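Local coordinates for protein glucose-6-phosphate dehydrogenase (Trypanosoma cruzi, PDB 5AQ1) that catalyses the NADP-dependent oxidation of glucose 6-phosphate to 6-phosphogluconolactone, the entry step of the pentose phosphate pathway, at residues N238-V243 with D354-V359; P310-L315 with V346-V351. All coordinates share one frame; numbering follows the deposited sequence.

Contact 1 of 2, residues N238-V243 with D354-V359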
ATOM      1  N   ASN B 238      -2.300  -3.615  -7.312  1.00 29.90           N
ATOM      2  CA  ASN B 238      -3.218  -3.374  -6.193  1.00 30.21           C
ATOM      3  C   ASN B 238      -4.385  -2.474  -6.569  1.00 30.87           C
ATOM      4  O   ASN B 238      -5.498  -2.665  -6.077  1.00 32.75           O
ATOM      5  CB  ASN B 238      -2.485  -2.748  -5.004  1.00 29.88           C
ATOM      6  CG  ASN B 238      -1.388  -3.640  -4.451  1.00 29.50           C
ATOM      7  OD1 ASN B 238      -1.360  -4.847  -4.706  1.00 29.55           O
ATOM      8  ND2 ASN B 238      -0.491  -3.052  -3.667  1.00 29.01           N
ATOM      9  N   SER B 239      -4.122  -1.485  -7.422  1.00 30.85           N
ATOM     10  CA  SER B 239      -5.133  -0.505  -7.834  1.00 31.28           C
ATOM     11  C   SER B 239      -5.577  -0.652  -9.296  1.00 31.82           C
ATOM     12  O   SER B 239      -6.708  -0.288  -9.636  1.00 31.15           O
ATOM     13  CB  SER B 239      -4.603   0.911  -7.612  1.00 30.95           C
ATOM     14  OG  SER B 239      -4.401   1.179  -6.238  1.00 30.01           O
ATOM     15  N   ILE B 240      -4.703  -1.183 -10.153  1.00 32.87           N
ATOM     16  CA  ILE B 240      -5.000  -1.286 -11.584  1.00 33.42           C
ATOM     17  C   ILE B 240      -5.590  -2.655 -11.929  1.00 34.00           C
ATOM     18  O   ILE B 240      -5.019  -3.695 -11.593  1.00 33.27           O
ATOM     19  CB  ILE B 240      -3.750  -1.017 -12.446  1.00 32.40           C
ATOM     20  CG1 ILE B 240      -3.291   0.428 -12.258  1.00 32.13           C
ATOM     21  CG2 ILE B 240      -4.045  -1.281 -13.916  1.00 32.41           C
ATOM     22  CD1 ILE B 240      -1.952   0.745 -12.888  1.00 32.31           C
ATOM     23  N   ALA B 241      -6.736  -2.629 -12.605  1.00 34.86           N
ATOM     24  CA  ALA B 241      -7.437  -3.838 -13.023  1.00 35.89           C
ATOM     25  C   ALA B 241      -7.067  -4.249 -14.445  1.00 36.82           C
ATOM     26  O   ALA B 241      -6.989  -5.437 -14.744  1.00 36.23           O
ATOM     27  CB  ALA B 241      -8.941  -3.625 -12.928  1.00 36.53           C
ATOM     28  N   CYS B 242      -6.863  -3.265 -15.318  1.00 37.96           N
ATOM     29  CA  CYS B 242      -6.612  -3.529 -16.728  1.00 39.46           C
ATOM     30  C   CYS B 242      -6.020  -2.306 -17.431  1.00 38.27           C
ATOM     31  O   CYS B 242      -6.395  -1.169 -17.135  1.00 38.17           O
ATOM     32  CB  CYS B 242      -7.918  -3.932 -17.413  1.00 41.48           C
ATOM     33  SG  CYS B 242      -7.742  -4.281 -19.176  1.00 48.75           S
ATOM     34  N   VAL B 243      -5.099  -2.549 -18.363  1.00 37.45           N
ATOM     35  CA  VAL B 243      -4.493  -1.488 -19.172  1.00 36.68           C
ATOM     36  C   VAL B 243      -4.739  -1.770 -20.654  1.00 37.00           C
ATOM     37  O   VAL B 243      -4.418  -2.855 -21.140  1.00 37.11           O
ATOM     38  CB  VAL B 243      -2.976  -1.379 -18.921  1.00 35.49           C
ATOM     39  CG1 VAL B 243      -2.342  -0.354 -19.851  1.00 35.61           C
ATOM     40  CG2 VAL B 243      -2.702  -1.019 -17.469  1.00 35.75           C
ATOM     41  N   ASP B 354       6.306  -8.287 -10.040  1.00 33.32           N
ATOM     42  CA  ASP B 354       5.496  -8.049  -8.853  1.00 32.66           C
ATOM     43  C   ASP B 354       4.612  -6.809  -8.959  1.00 31.78           C
ATOM     44  O   ASP B 354       3.558  -6.749  -8.335  1.00 31.54           O
ATOM     45  CB  ASP B 354       6.399  -7.989  -7.631  1.00 33.03           C
ATOM     46  CG  ASP B 354       7.108  -9.306  -7.387  1.00 34.36           C
ATOM     47  OD1 ASP B 354       6.421 -10.300  -7.050  1.00 35.85           O
ATOM     48  OD2 ASP B 354       8.343  -9.360  -7.545  1.00 33.84           O
ATOM     49  N   ARG B 355       5.026  -5.834  -9.757  1.00 31.33           N
ATOM     50  CA  ARG B 355       4.195  -4.664 -10.004  1.00 31.46           C
ATOM     51  C   ARG B 355       2.951  -5.019 -10.819  1.00 31.70           C
ATOM     52  O   ARG B 355       1.879  -4.453 -10.587  1.00 32.82           O
ATOM     53  CB  ARG B 355       4.997  -3.584 -10.731  1.00 31.35           C
ATOM     54  CG  ARG B 355       4.229  -2.296 -11.003  1.00 31.50           C
ATOM     55  CD  ARG B 355       5.087  -1.302 -11.758  1.00 31.78           C
ATOM     56  NE  ARG B 355       6.162  -0.774 -10.923  1.00 33.06           N
ATOM     57  CZ  ARG B 355       6.057   0.284 -10.123  1.00 34.62           C
ATOM     58  NH1 ARG B 355       4.916   0.964 -10.022  1.00 35.71           N
ATOM     59  NH2 ARG B 355       7.109   0.667  -9.409  1.00 34.68           N
ATOM     60  N   TRP B 356       3.094  -5.953 -11.758  1.00 32.07           N
ATOM     61  CA  TRP B 356       2.084  -6.168 -12.803  1.00 32.12           C
ATOM     62  C   TRP B 356       1.419  -7.542 -12.830  1.00 32.23           C
ATOM     63  O   TRP B 356       0.575  -7.794 -13.692  1.00 30.41           O
ATOM     64  CB  TRP B 356       2.713  -5.898 -14.175  1.00 31.82           C
ATOM     65  CG  TRP B 356       3.099  -4.480 -14.360  1.00 31.20           C
ATOM     66  CD1 TRP B 356       4.355  -3.990 -14.564  1.00 31.30           C
ATOM     67  CD2 TRP B 356       2.223  -3.347 -14.340  1.00 31.14           C
ATOM     68  NE1 TRP B 356       4.315  -2.620 -14.684  1.00 30.91           N
ATOM     69  CE2 TRP B 356       3.018  -2.200 -14.548  1.00 30.55           C
ATOM     70  CE3 TRP B 356       0.841  -3.190 -14.170  1.00 31.18           C
ATOM     71  CZ2 TRP B 356       2.479  -0.917 -14.591  1.00 29.95           C
ATOM     72  CZ3 TRP B 356       0.305  -1.915 -14.213  1.00 30.91           C
ATOM     73  CH2 TRP B 356       1.123  -0.794 -14.423  1.00 30.84           C
ATOM     74  N   HIS B 357       1.768  -8.418 -11.893  1.00 34.90           N
ATOM     75  CA  HIS B 357       1.205  -9.767 -11.893  1.00 36.90           C
ATOM     76  C   HIS B 357      -0.322  -9.724 -11.858  1.00 37.04           C
ATOM     77  O   HIS B 357      -0.915  -9.042 -11.017  1.00 37.69           O
ATOM     78  CB  HIS B 357       1.724 -10.588 -10.713  1.00 38.61           C
ATOM     79  CG  HIS B 357       1.181 -11.986 -10.664  1.00 40.86           C
ATOM     80  ND1 HIS B 357       1.462 -12.931 -11.631  1.00 41.68           N
ATOM     81  CD2 HIS B 357       0.376 -12.598  -9.763  1.00 40.47           C
ATOM     82  CE1 HIS B 357       0.852 -14.063 -11.328  1.00 41.58           C
ATOM     83  NE2 HIS B 357       0.186 -13.888 -10.200  1.00 41.63           N
ATOM     84  N   GLY B 358      -0.944 -10.441 -12.789  1.00 36.66           N
ATOM     85  CA  GLY B 358      -2.393 -10.553 -12.849  1.00 37.29           C
ATOM     86  C   GLY B 358      -3.110  -9.417 -13.558  1.00 38.28           C
ATOM     87  O   GLY B 358      -4.337  -9.445 -13.669  1.00 40.58           O
ATOM     88  N   VAL B 359      -2.366  -8.420 -14.038  1.00 36.74           N
ATOM     89  CA  VAL B 359      -2.958  -7.272 -14.720  1.00 34.63           C
ATOM     90  C   VAL B 359      -2.876  -7.498 -16.224  1.00 35.11           C
ATOM     91  O   VAL B 359      -1.788  -7.468 -16.795  1.00 35.34           O
ATOM     92  CB  VAL B 359      -2.228  -5.960 -14.364  1.00 34.06           C
ATOM     93  CG1 VAL B 359      -2.905  -4.764 -15.023  1.00 33.56           C
ATOM     94  CG2 VAL B 359      -2.186  -5.775 -12.858  1.00 33.88           C
TER
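The indole of W356 meets I240 at its benzene edge: the CD1 methyl of I240 lies near the ring plane, 3.7 Å from CZ3 of W356. CG of the neighbouring R355 covers one face, 3.7 Å above the plane and offset toward the rim, while F361 packs edge-to-face with the ring. At its polar end, NE1 of W356 is hydrogen-bonded to the backbone oxygen of T282, which helps fix its rotation.

V359 makes the second set of contacts. Its CG1, anti to the backbone N (chi1 -177°), stands 3.8 Å from CG2 of I240 and 4.5 Å from CG2 of V243. The second branch, CG2 of V359, rests 3.7 Å from the carbonyl O of I240. I240 suits its place because its two branches serve different partners, CD1 the indole and CG2 the valine. In the type II turn from W356 to V359, which brings both to the strand, G358 readily takes the positive-phi third position (83°), having no side chain.

No hydrogen bond crosses, so the contact itself is apolar packing; a backbone bond of V243 with P360, the next residue along, ties the loop to the strand's classic beta bulge, where A241 and C242 face Q379.

Contact 2 of 2, residues P310-L315 with V346-V351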
ATOM      1  N   PRO B 310      -1.079 -17.360 -30.021  1.00 46.48           N
ATOM      2  CA  PRO B 310      -2.315 -17.423 -30.813  1.00 47.90           C
ATOM      3  C   PRO B 310      -3.609 -17.457 -30.003  1.00 48.59           C
ATOM      4  O   PRO B 310      -4.602 -16.850 -30.411  1.00 51.62           O
ATOM      5  CB  PRO B 310      -2.166 -18.735 -31.587  1.00 50.01           C
ATOM      6  CG  PRO B 310      -0.699 -18.936 -31.706  1.00 48.65           C
ATOM      7  CD  PRO B 310      -0.107 -18.387 -30.447  1.00 46.67           C
ATOM      8  N   ALA B 311      -3.599 -18.162 -28.876  1.00 48.48           N
ATOM      9  CA  ALA B 311      -4.795 -18.299 -28.047  1.00 49.06           C
ATOM     10  C   ALA B 311      -5.247 -16.964 -27.463  1.00 48.16           C
ATOM     11  O   ALA B 311      -6.442 -16.746 -27.270  1.00 52.85           O
ATOM     12  CB  ALA B 311      -4.561 -19.312 -26.933  1.00 48.54           C
ATOM     13  N   GLU B 312      -4.296 -16.079 -27.181  1.00 46.09           N
ATOM     14  CA  GLU B 312      -4.605 -14.788 -26.578  1.00 45.90           C
ATOM     15  C   GLU B 312      -4.528 -13.647 -27.592  1.00 44.16           C
ATOM     16  O   GLU B 312      -3.949 -12.597 -27.320  1.00 41.95           O
ATOM     17  CB  GLU B 312      -3.667 -14.536 -25.394  1.00 47.40           C
ATOM     18  CG  GLU B 312      -3.834 -15.542 -24.264  1.00 48.84           C
ATOM     19  CD  GLU B 312      -2.970 -15.225 -23.058  1.00 49.55           C
ATOM     20  OE1 GLU B 312      -1.728 -15.219 -23.202  1.00 50.62           O
ATOM     21  OE2 GLU B 312      -3.532 -14.989 -21.966  1.00 49.16           O
ATOM     22  N   CYS B 313      -5.112 -13.860 -28.768  1.00 45.16           N
ATOM     23  CA  CYS B 313      -5.226 -12.797 -29.765  1.00 45.31           C
ATOM     24  C   CYS B 313      -6.409 -13.004 -30.706  1.00 44.93           C
ATOM     25  O   CYS B 313      -6.880 -14.128 -30.889  1.00 45.77           O
ATOM     26  CB  CYS B 313      -3.936 -12.665 -30.582  1.00 46.32           C
ATOM     27  SG  CYS B 313      -3.837 -13.732 -32.036  1.00 50.31           S
ATOM     28  N   VAL B 314      -6.885 -11.902 -31.284  1.00 43.44           N
ATOM     29  CA  VAL B 314      -7.890 -11.932 -32.344  1.00 43.78           C
ATOM     30  C   VAL B 314      -7.373 -11.104 -33.514  1.00 42.54           C
ATOM     31  O   VAL B 314      -7.063  -9.926 -33.354  1.00 42.54           O
ATOM     32  CB  VAL B 314      -9.247 -11.369 -31.881  1.00 44.10           C
ATOM     33  CG1 VAL B 314     -10.239 -11.348 -33.037  1.00 44.90           C
ATOM     34  CG2 VAL B 314      -9.796 -12.194 -30.725  1.00 44.32           C
ATOM     35  N   LEU B 315      -7.284 -11.734 -34.680  1.00 42.19           N
ATOM     36  CA  LEU B 315      -6.772 -11.095 -35.886  1.00 42.06           C
ATOM     37  C   LEU B 315      -7.908 -10.738 -36.828  1.00 42.77           C
ATOM     38  O   LEU B 315      -8.952 -11.397 -36.836  1.00 43.52           O
ATOM     39  CB  LEU B 315      -5.791 -12.028 -36.601  1.00 42.81           C
ATOM     40  CG  LEU B 315      -4.302 -11.878 -36.282  1.00 42.43           C
ATOM     41  CD1 LEU B 315      -4.039 -11.530 -34.826  1.00 41.22           C
ATOM     42  CD2 LEU B 315      -3.576 -13.157 -36.668  1.00 44.04           C
ATOM     43  N   VAL B 346      -6.038  -7.688 -31.864  1.00 41.23           N
ATOM     44  CA  VAL B 346      -6.097  -7.465 -30.421  1.00 40.97           C
ATOM     45  C   VAL B 346      -5.254  -8.534 -29.751  1.00 41.49           C
ATOM     46  O   VAL B 346      -5.433  -9.716 -30.014  1.00 42.11           O
ATOM     47  CB  VAL B 346      -7.519  -7.594 -29.840  1.00 41.97           C
ATOM     48  CG1 VAL B 346      -7.526  -7.186 -28.373  1.00 41.76           C
ATOM     49  CG2 VAL B 346      -8.507  -6.750 -30.618  1.00 43.72           C
ATOM     50  N   LEU B 347      -4.341  -8.110 -28.882  1.00 41.51           N
ATOM     51  CA  LEU B 347      -3.481  -9.017 -28.128  1.00 40.98           C
ATOM     52  C   LEU B 347      -3.737  -8.843 -26.638  1.00 40.13           C
ATOM     53  O   LEU B 347      -3.997  -7.728 -26.187  1.00 38.76           O
ATOM     54  CB  LEU B 347      -2.010  -8.707 -28.425  1.00 40.69           C
ATOM     55  CG  LEU B 347      -1.339  -9.408 -29.605  1.00 41.78           C
ATOM     56  CD1 LEU B 347      -2.193  -9.391 -30.857  1.00 42.88           C
ATOM     57  CD2 LEU B 347       0.010  -8.765 -29.877  1.00 41.81           C
ATOM     58  N   ARG B 348      -3.677  -9.941 -25.884  1.00 40.15           N
ATOM     59  CA  ARG B 348      -3.597  -9.869 -24.428  1.00 40.45           C
ATOM     60  C   ARG B 348      -2.201 -10.298 -23.996  1.00 39.25           C
ATOM     61  O   ARG B 348      -1.793 -11.438 -24.231  1.00 40.24           O
ATOM     62  CB  ARG B 348      -4.648 -10.751 -23.748  1.00 43.73           C
ATOM     63  CG  ARG B 348      -4.534 -10.753 -22.224  1.00 45.73           C
ATOM     64  CD  ARG B 348      -5.736 -11.380 -21.529  1.00 49.51           C
ATOM     65  NE  ARG B 348      -5.756 -12.841 -21.641  1.00 52.32           N
ATOM     66  CZ  ARG B 348      -6.732 -13.572 -22.188  1.00 53.56           C
ATOM     67  NH1 ARG B 348      -7.830 -13.011 -22.692  1.00 53.50           N
ATOM     68  NH2 ARG B 348      -6.611 -14.894 -22.221  1.00 55.74           N
ATOM     69  N   LEU B 349      -1.474  -9.379 -23.367  1.00 37.75           N
ATOM     70  CA  LEU B 349      -0.136  -9.660 -22.861  1.00 37.38           C
ATOM     71  C   LEU B 349      -0.125  -9.661 -21.340  1.00 37.79           C
ATOM     72  O   LEU B 349      -0.966  -9.027 -20.698  1.00 37.41           O
ATOM     73  CB  LEU B 349       0.860  -8.621 -23.379  1.00 37.24           C
ATOM     74  CG  LEU B 349       0.901  -8.423 -24.897  1.00 37.95           C
ATOM     75  CD1 LEU B 349       1.904  -7.340 -25.256  1.00 37.81           C
ATOM     76  CD2 LEU B 349       1.232  -9.717 -25.625  1.00 38.53           C
ATOM     77  N   HIS B 350       0.835 -10.389 -20.780  1.00 39.28           N
ATOM     78  CA  HIS B 350       1.075 -10.414 -19.346  1.00 40.07           C
ATOM     79  C   HIS B 350       2.508  -9.970 -19.084  1.00 38.11           C
ATOM     80  O   HIS B 350       3.437 -10.431 -19.750  1.00 38.45           O
ATOM     81  CB  HIS B 350       0.864 -11.828 -18.793  1.00 43.45           C
ATOM     82  CG  HIS B 350      -0.480 -12.402 -19.111  1.00 48.74           C
ATOM     83  ND1 HIS B 350      -1.640 -11.948 -18.519  1.00 53.76           N
ATOM     84  CD2 HIS B 350      -0.850 -13.384 -19.967  1.00 50.80           C
ATOM     85  CE1 HIS B 350      -2.669 -12.628 -18.995  1.00 56.41           C
ATOM     86  NE2 HIS B 350      -2.216 -13.508 -19.872  1.00 56.13           N
ATOM     87  N   VAL B 351       2.683  -9.068 -18.124  1.00 36.15           N
ATOM     88  CA  VAL B 351       4.010  -8.685 -17.657  1.00 34.79           C
ATOM     89  C   VAL B 351       4.266  -9.431 -16.354  1.00 34.65           C
ATOM     90  O   VAL B 351       3.583  -9.188 -15.356  1.00 35.52           O
ATOM     91  CB  VAL B 351       4.112  -7.166 -17.425  1.00 34.67           C
ATOM     92  CG1 VAL B 351       5.538  -6.776 -17.062  1.00 34.75           C
ATOM     93  CG2 VAL B 351       3.655  -6.406 -18.662  1.00 34.84           C
TER
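Strands 313-315 and 346-349 run antiparallel, their axes 4.8 Å apart at closest approach, with 167° between their N-to-C directions. V314 and V346 form a hydrogen-bonded pair (V314 N to V346 O and V346 N to V314 O, both 2.9 Å), C313 and L347 the adjoining non-hydrogen-bonded one. The ladder continues into E312, whose O accepts from R348 N at 3.0 Å.

One face carries V314 and V346, which pack on F500 of helix 495-504. On the other, CB of C313 touches CD1 of L347 at 3.7 Å.

Beyond the last rung, E312 extends along the partner strand, CG anti to the carbonyl carbon (chi1 -63°). Its OE2 accepts three N-H groups. H350 NE2 comes from the syn side at 2.9 Å, nearly in the imidazole plane. R348 grips the same oxygen side-on: its NH2, 3.1 Å away, meets the anti lone pair of OE2, and its NE, also at 3.1 Å, comes from above the carboxylate, whose plane is 75° from the guanidinium's. OG of S504 hydrogen-bonds NH1 of R348, helping to position the guanidinium. Glutamate suits this place because one oxygen can serve both R348 and H350; its charge would probably raise the pKa of H350.

This antiparallel ladder, with a Glu-Arg salt bridge and a His-carboxylate hydrogen bond at its end, belongs to the mixed sheet characteristic of the C-terminal domain of glucose-6-phosphate dehydrogenases.

How the contacts relate
Both contacts belong to the mixed sheet of the C-terminal domain, and their centres lie about 17 Å apart. Contact 2 pairs strands 313-319 and 344-349; the chain then runs from 346-351 into the loop 354-359 of contact 1 and on to strand 361-366, which lies between strands 344-349 and 240-248. The two contacts touch where CB of W356 packs 3.6 Å from O of V351, and F361 adjoins the side chains of both W356 and V351. None of the residues that bind glucose 6-phosphate falls in the four segments. Contact 1 adjoins the subunit interface, where D354 meets two other subunits, whereas no other chain touches contact 2.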